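Long-range contacts in uncharacterized protein YP_928783.1 (Shewanella amazonensis SB2B, PDB 3KE2), which is of unknown function but carries a winged helix-turn-helix domain, a fold that in many relatives binds DNA: residues A[19-29]-A[53-62]; A[39-47]-A[102-110]. All blocks are in the same frame, centred on the assembly; numbering follows the deposited sequence.

Contact 1 of 2, residues A[19-29]-A[53-62]; sequences FLRKLYLAHLM and AIASFADIGI
Phe57 of 53-62 pushes its ring against residues 19-29 of helix 14-31 and forms the middle of an apolar contact. The ring meets Leu25 with its edge: Leu25 CB lies near the ring plane, 3.8 Å from Phe57 CZ. Lys22 CB packs at Phe57 CE1, and Ala26 CB at Phe57 CE2. Met29, a selenomethionine, adds a Met-aromatic contact, its SE 5.1 Å from the centroid of the Phe57 ring and 67° off the ring normal, therefore oblique. Its extended chain carries CE on to Ile54, 3.4 Å from CD1 of that residue.

Ile60 has CG1 between its backbone N and carbonyl carbon (chi1 65°), which brings its CD1 within 3.6 Å of Leu23 CD1 and also near Phe19 CE1. Ile62 CD1 reaches Ala26 CB at 4.1 Å, while Leu25 CD1 covers Ala53 CB.

Polar chemistry is confined to one corner. Beyond CB the Lys22 chain passes to Ser56, where a bend at its last torsion (chi4 -56°) lets NZ donate to Ser56 OG at 2.8 Å. The same hydroxyl donates to Ala53 O at 2.9 Å, in the turn that ends helix 47-55, so the lysine grips the helix end through a serine already tied to it.

The contact packs the first helix of the winged helix-turn-helix domain, 14-31, against the C-terminal end of helix 47-55 and the turn into the two-stranded wing sheet. Tyr78 of strand 77-82 touches both Met29 and Ile54, Leu36 of helix 36-43 reaches Ile54, and Phe19 of the second subunit packs on Ile60.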
# COMPACT_ATOMS: atom_id res chain seq x y z
N PHE A 19 4.75 -1.67 -5.34
CA PHE A 19 3.98 -0.86 -4.40
C PHE A 19 4.61 0.52 -4.25
O PHE A 19 3.94 1.53 -4.34
CB PHE A 19 3.87 -1.60 -3.05
CG PHE A 19 3.19 -0.81 -1.94
CD1 PHE A 19 1.81 -0.74 -1.87
CD2 PHE A 19 3.95 -0.18 -0.95
CE1 PHE A 19 1.21 -0.01 -0.86
CE2 PHE A 19 3.35 0.53 0.06
CZ PHE A 19 1.98 0.62 0.10
N LEU A 20 5.92 0.55 -4.02
CA LEU A 20 6.60 1.82 -3.87
C LEU A 20 6.50 2.66 -5.16
O LEU A 20 6.54 3.90 -5.10
CB LEU A 20 8.06 1.59 -3.46
CG LEU A 20 8.32 0.96 -2.08
CD1 LEU A 20 9.78 0.61 -1.97
CD2 LEU A 20 7.90 1.87 -0.92
N ARG A 21 6.38 1.99 -6.31
CA ARG A 21 6.24 2.67 -7.59
C ARG A 21 4.96 3.46 -7.57
O ARG A 21 4.90 4.61 -8.00
CB ARG A 21 6.21 1.65 -8.75
CG ARG A 21 6.07 2.26 -10.18
CD ARG A 21 6.08 1.19 -11.32
NE ARG A 21 7.23 0.28 -11.26
CZ ARG A 21 7.16 -1.00 -10.92
NH1 ARG A 21 5.98 -1.54 -10.69
NH2 ARG A 21 8.25 -1.75 -10.88
N LYS A 22 3.90 2.83 -7.06
CA LYS A 22 2.61 3.51 -7.03
C LYS A 22 2.69 4.67 -6.07
O LYS A 22 2.19 5.74 -6.39
CB LYS A 22 1.45 2.56 -6.66
CG LYS A 22 1.38 1.24 -7.48
CD LYS A 22 0.18 0.35 -7.08
CE LYS A 22 0.45 -1.19 -7.28
NZ LYS A 22 0.86 -1.60 -8.64
N LEU A 23 3.34 4.50 -4.92
CA LEU A 23 3.44 5.62 -3.97
C LEU A 23 4.27 6.77 -4.48
O LEU A 23 3.99 7.94 -4.18
CB LEU A 23 3.98 5.18 -2.61
CG LEU A 23 3.01 4.72 -1.53
CD1 LEU A 23 1.91 3.88 -2.06
CD2 LEU A 23 3.83 3.96 -0.48
N TYR A 24 5.30 6.43 -5.25
CA TYR A 24 6.21 7.43 -5.80
C TYR A 24 5.49 8.25 -6.86
O TYR A 24 5.60 9.50 -6.88
CB TYR A 24 7.47 6.78 -6.39
CG TYR A 24 8.48 7.79 -6.85
CD1 TYR A 24 9.22 8.53 -5.93
CD2 TYR A 24 8.72 8.00 -8.18
CE1 TYR A 24 10.17 9.48 -6.35
CE2 TYR A 24 9.66 8.94 -8.61
CZ TYR A 24 10.37 9.68 -7.69
OH TYR A 24 11.31 10.60 -8.14
N LEU A 25 4.77 7.57 -7.74
CA LEU A 25 4.02 8.29 -8.77
C LEU A 25 3.01 9.22 -8.10
O LEU A 25 2.93 10.42 -8.41
CB LEU A 25 3.32 7.33 -9.72
CG LEU A 25 4.21 6.62 -10.69
CD1 LEU A 25 3.35 5.76 -11.59
CD2 LEU A 25 4.94 7.66 -11.47
N ALA A 26 2.29 8.67 -7.14
CA ALA A 26 1.29 9.44 -6.44
C ALA A 26 1.92 10.67 -5.81
O ALA A 26 1.32 11.73 -5.80
CB ALA A 26 0.62 8.58 -5.38
N HIS A 27 3.13 10.54 -5.28
CA HIS A 27 3.83 11.69 -4.68
C HIS A 27 4.15 12.72 -5.76
O HIS A 27 3.88 13.89 -5.58
CB HIS A 27 5.09 11.20 -3.93
CG HIS A 27 5.99 12.28 -3.42
ND1 HIS A 27 5.86 12.85 -2.17
CD2 HIS A 27 7.10 12.85 -3.98
CE1 HIS A 27 6.82 13.74 -1.99
NE2 HIS A 27 7.59 13.76 -3.06
N LEU A 28 4.68 12.27 -6.90
CA LEU A 28 5.00 13.17 -7.99
C LEU A 28 3.76 13.95 -8.46
O LEU A 28 3.79 15.17 -8.57
CB LEU A 28 5.58 12.40 -9.15
CG LEU A 28 6.99 11.84 -8.97
CD1 LEU A 28 7.34 11.08 -10.23
CD2 LEU A 28 8.03 12.93 -8.67
N MSE A 29 2.67 13.21 -8.67
CA MSE A 29 1.40 13.77 -9.13
C MSE A 29 0.80 14.75 -8.15
O MSE A 29 0.09 15.67 -8.54
CB MSE A 29 0.40 12.65 -9.33
CG MSE A 29 0.78 11.72 -10.42
SE MSE A 29 -0.40 10.23 -10.46
CE MSE A 29 0.47 9.28 -11.79
N ALA A 53 0.61 1.21 -13.79
CA ALA A 53 0.79 1.56 -12.37
C ALA A 53 -0.40 2.38 -11.93
O ALA A 53 -1.05 2.06 -10.93
CB ALA A 53 2.06 2.32 -12.16
N ILE A 54 -0.71 3.40 -12.71
CA ILE A 54 -1.85 4.28 -12.44
C ILE A 54 -3.13 3.47 -12.44
O ILE A 54 -4.00 3.66 -11.58
CB ILE A 54 -1.92 5.41 -13.46
CG1 ILE A 54 -0.74 6.35 -13.25
CG2 ILE A 54 -3.19 6.17 -13.31
CD1 ILE A 54 -0.59 7.39 -14.35
N ALA A 55 -3.24 2.53 -13.36
CA ALA A 55 -4.43 1.70 -13.42
C ALA A 55 -4.65 0.97 -12.12
O ALA A 55 -5.79 0.74 -11.75
CB ALA A 55 -4.35 0.70 -14.59
N SER A 56 -3.58 0.61 -11.42
CA SER A 56 -3.73 -0.16 -10.18
C SER A 56 -3.74 0.68 -8.87
O SER A 56 -3.69 0.11 -7.79
CB SER A 56 -2.65 -1.26 -10.13
OG SER A 56 -1.34 -0.70 -10.10
N PHE A 57 -3.80 2.00 -8.94
CA PHE A 57 -3.88 2.79 -7.70
C PHE A 57 -5.11 2.38 -6.90
O PHE A 57 -5.08 2.32 -5.67
CB PHE A 57 -3.94 4.30 -7.99
CG PHE A 57 -2.60 4.95 -8.27
CD1 PHE A 57 -1.53 4.24 -8.77
CD2 PHE A 57 -2.49 6.34 -8.17
CE1 PHE A 57 -0.33 4.88 -9.05
CE2 PHE A 57 -1.29 6.99 -8.50
CZ PHE A 57 -0.22 6.26 -8.93
N ALA A 58 -6.20 2.11 -7.60
CA ALA A 58 -7.44 1.71 -6.95
C ALA A 58 -7.20 0.47 -6.07
O ALA A 58 -7.84 0.33 -5.03
CB ALA A 58 -8.52 1.45 -7.99
N ASP A 59 -6.27 -0.40 -6.48
CA ASP A 59 -5.93 -1.62 -5.71
C ASP A 59 -5.47 -1.30 -4.30
O ASP A 59 -5.65 -2.12 -3.39
CB ASP A 59 -4.82 -2.45 -6.40
CG ASP A 59 -5.28 -3.16 -7.70
OD1 ASP A 59 -6.49 -3.12 -8.04
OD2 ASP A 59 -4.40 -3.79 -8.37
N ILE A 60 -4.86 -0.14 -4.09
CA ILE A 60 -4.36 0.23 -2.77
C ILE A 60 -5.13 1.41 -2.18
O ILE A 60 -4.67 2.03 -1.24
CB ILE A 60 -2.82 0.47 -2.79
CG1 ILE A 60 -2.41 1.68 -3.65
CG2 ILE A 60 -2.11 -0.83 -3.27
CD1 ILE A 60 -0.94 2.17 -3.41
N GLY A 61 -6.30 1.72 -2.74
CA GLY A 61 -7.15 2.81 -2.22
C GLY A 61 -6.85 4.26 -2.59
O GLY A 61 -7.39 5.17 -1.97
N ILE A 62 -5.97 4.47 -3.56
CA ILE A 62 -5.65 5.82 -4.03
C ILE A 62 -6.56 6.08 -5.23
O ILE A 62 -6.49 5.37 -6.25
CB ILE A 62 -4.18 5.99 -4.42
CG1 ILE A 62 -3.27 5.70 -3.22
CG2 ILE A 62 -3.92 7.39 -4.90
CD1 ILE A 62 -1.75 5.82 -3.50

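Contact 2 of 2, residues A[39-47]-A[102-110]; sequences LGKLTGMPR and LGVDDAVGQ. Unlike the reference sequence in segment 102-110: Val108 (reference Asp).
The end of helix 36-43 and the turn toward helix 47-55, the link between two successive helices of the winged helix-turn-helix domain, are crossed here by the C-terminal tail, whose residues Val104 to Ala107 touch Lys41 to Met45. Val104 provides the apolar part. Its CG1, anti to the backbone N (chi1 174°), lies 3.7 Å from Thr43 CA, and its CG2 meets CE of the selenomethionine Met45 in one of that residue's two conformers.

Backbone atoms carry most of the rest. Asp106 CA points its hydrogen at Leu42 O in a nearly straight CA-H...O contact, 3.1 Å with 163° at the hydrogen. Ala107 N makes a weak hydrogen bond to Lys41 O, 3.4 Å long and bent to 120°. The Leu42 and Asp106 side chains cross at about a right angle, CD1 of Leu42 nearing OD2 of Asp106.

Each segment also has side-chain-to-backbone bonding of its own. Thr43 OG1 donates to Leu39 O at 2.9 Å and accepts from Met45 N, an ST turn that carries the chain out of the helix. Asp106 is the N-cap of the short, weakly bonded helix 107-110, its OD1 accepting from Val108 N at 3.1 Å.

The directed interactions are thus one weak hydrogen bond and one CA-H...O contact. Against them, Asp105 O lies 3.3 Å from Leu42 O and 3.1 Å from Thr43 O, acceptor pairs that may be mildly unfavourable. The tail therefore relies largely on van der Waals packing, a surface contact of modest polar strength.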
# COMPACT_ATOMS: atom_id res chain seq x y z
N LEU A 39 5.32 12.58 -16.95
CA LEU A 39 5.86 11.54 -16.09
C LEU A 39 6.95 10.71 -16.81
O LEU A 39 7.95 10.34 -16.22
CB LEU A 39 4.74 10.64 -15.54
CG LEU A 39 3.85 11.31 -14.48
CD1 LEU A 39 2.56 10.53 -14.24
CD2 LEU A 39 4.62 11.50 -13.18
N GLY A 40 6.76 10.45 -18.10
CA GLY A 40 7.73 9.66 -18.84
C GLY A 40 9.08 10.32 -18.96
O GLY A 40 10.12 9.68 -18.72
N LYS A 41 9.08 11.61 -19.30
CA LYS A 41 10.32 12.37 -19.47
C LYS A 41 11.08 12.56 -18.16
O LYS A 41 12.32 12.58 -18.17
CB LYS A 41 10.04 13.72 -20.08
CG LYS A 41 9.49 13.66 -21.47
CD LYS A 41 9.09 15.05 -21.92
CE LYS A 41 8.72 15.12 -23.39
NZ LYS A 41 8.30 16.51 -23.76
N LEU A 42 10.34 12.70 -17.07
CA LEU A 42 10.94 12.88 -15.74
C LEU A 42 11.46 11.61 -15.11
O LEU A 42 12.50 11.64 -14.47
CB LEU A 42 9.91 13.46 -14.75
CG LEU A 42 10.35 13.54 -13.28
CD1 LEU A 42 11.60 14.43 -13.09
CD2 LEU A 42 9.21 14.02 -12.43
N THR A 43 10.73 10.52 -15.24
CA THR A 43 11.12 9.29 -14.55
C THR A 43 11.80 8.27 -15.41
O THR A 43 12.46 7.39 -14.89
CB THR A 43 9.90 8.57 -13.94
OG1 THR A 43 9.09 8.03 -14.99
CG2 THR A 43 9.07 9.53 -13.08
N GLY A 44 11.61 8.35 -16.73
CA GLY A 44 12.21 7.37 -17.61
C GLY A 44 11.35 6.11 -17.79
O GLY A 44 11.59 5.36 -18.73
N MSE A 45 10.36 5.86 -16.92
CA MSE A 45 9.48 4.70 -17.05
C MSE A 45 8.72 4.82 -18.39
O MSE A 45 8.26 5.91 -18.73
CB MSE A 45 8.47 4.60 -15.88
CG MSE A 45 9.04 4.68 -14.44
SE MSE A 45 7.70 4.59 -12.95
CE MSE A 45 8.82 5.23 -11.46
N PRO A 46 8.57 3.72 -19.16
CA PRO A 46 7.83 3.87 -20.42
C PRO A 46 6.34 4.04 -20.15
O PRO A 46 5.86 3.71 -19.04
CB PRO A 46 8.10 2.56 -21.15
CG PRO A 46 8.24 1.56 -20.06
CD PRO A 46 8.89 2.30 -18.89
N ARG A 47 5.63 4.51 -21.17
CA ARG A 47 4.19 4.79 -21.08
C ARG A 47 3.29 3.67 -20.55
O ARG A 47 2.34 3.97 -19.81
CB ARG A 47 3.70 5.27 -22.43
CG ARG A 47 2.23 5.59 -22.46
CD ARG A 47 1.93 6.56 -23.58
NE ARG A 47 0.50 6.86 -23.67
CZ ARG A 47 -0.02 7.94 -24.27
NH1 ARG A 47 0.77 8.87 -24.82
NH2 ARG A 47 -1.36 8.11 -24.29
N LEU A 102 13.86 2.29 -7.01
CA LEU A 102 13.07 2.18 -8.26
C LEU A 102 13.89 2.41 -9.53
O LEU A 102 13.42 2.10 -10.63
CB LEU A 102 11.88 3.16 -8.25
CG LEU A 102 10.66 2.85 -7.36
CD1 LEU A 102 9.79 4.09 -7.16
CD2 LEU A 102 9.84 1.68 -7.92
N GLY A 103 15.10 2.95 -9.36
CA GLY A 103 16.00 3.24 -10.48
C GLY A 103 15.53 4.43 -11.33
O GLY A 103 15.77 4.47 -12.55
N VAL A 104 14.87 5.40 -10.70
CA VAL A 104 14.36 6.56 -11.43
C VAL A 104 15.50 7.50 -11.86
O VAL A 104 16.28 8.01 -11.03
CB VAL A 104 13.27 7.31 -10.65
CG1 VAL A 104 12.86 8.58 -11.39
CG2 VAL A 104 12.07 6.41 -10.46
N ASP A 105 15.56 7.68 -13.17
CA ASP A 105 16.52 8.51 -13.84
C ASP A 105 15.77 9.68 -14.51
O ASP A 105 14.83 9.40 -15.28
CB ASP A 105 17.25 7.66 -14.92
CG ASP A 105 18.44 8.39 -15.61
OD1 ASP A 105 19.37 8.77 -14.87
OD2 ASP A 105 18.48 8.52 -16.87
N ASP A 106 16.11 10.95 -14.19
CA ASP A 106 15.52 12.12 -14.90
C ASP A 106 16.14 12.03 -16.27
O ASP A 106 17.30 12.38 -16.46
CB ASP A 106 15.80 13.47 -14.22
CG ASP A 106 15.28 14.70 -15.05
OD1 ASP A 106 15.00 14.58 -16.26
OD2 ASP A 106 15.17 15.80 -14.47
N ALA A 107 15.36 11.52 -17.22
CA ALA A 107 15.82 11.29 -18.59
C ALA A 107 16.68 12.42 -19.21
O ALA A 107 17.63 12.14 -19.95
CB ALA A 107 14.58 10.97 -19.49
N VAL A 108 16.35 13.68 -18.92
CA VAL A 108 17.10 14.83 -19.45
C VAL A 108 18.53 14.87 -18.91
O VAL A 108 19.40 15.39 -19.58
CB VAL A 108 16.35 16.20 -19.18
CG1 VAL A 108 17.17 17.38 -19.63
CG2 VAL A 108 14.99 16.22 -19.86
N GLY A 109 18.76 14.32 -17.72
CA GLY A 109 20.10 14.30 -17.11
C GLY A 109 21.08 13.27 -17.68
O GLY A 109 22.29 13.43 -17.56
N GLN A 110 20.54 12.19 -18.27
CA GLN A 110 21.34 11.11 -18.86
C GLN A 110 21.82 11.42 -20.31
O GLN A 110 23.03 11.33 -20.59
CB GLN A 110 20.54 9.79 -18.83

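Overall arrangement
Contact 1 is a core contact, centred about 6 Å from the centre of the chain, with 548 Å² buried between its segments; contact 2, about 11 Å out, is a surface contact of 357 Å². Their chemistry follows: close-packed apolar side chains with one lysine-serine bond in the first, mostly backbone carbonyls and a valine in the second. Helix 14-31 connects them. Its Met29 packs on Leu39 and its Leu28 on Thr43, while Arg21 and Tyr24 both touch Leu102, so the helix whose one side holds 53-62 also meets both segments of contact 2. Along the sequence the segments of the two contacts alternate.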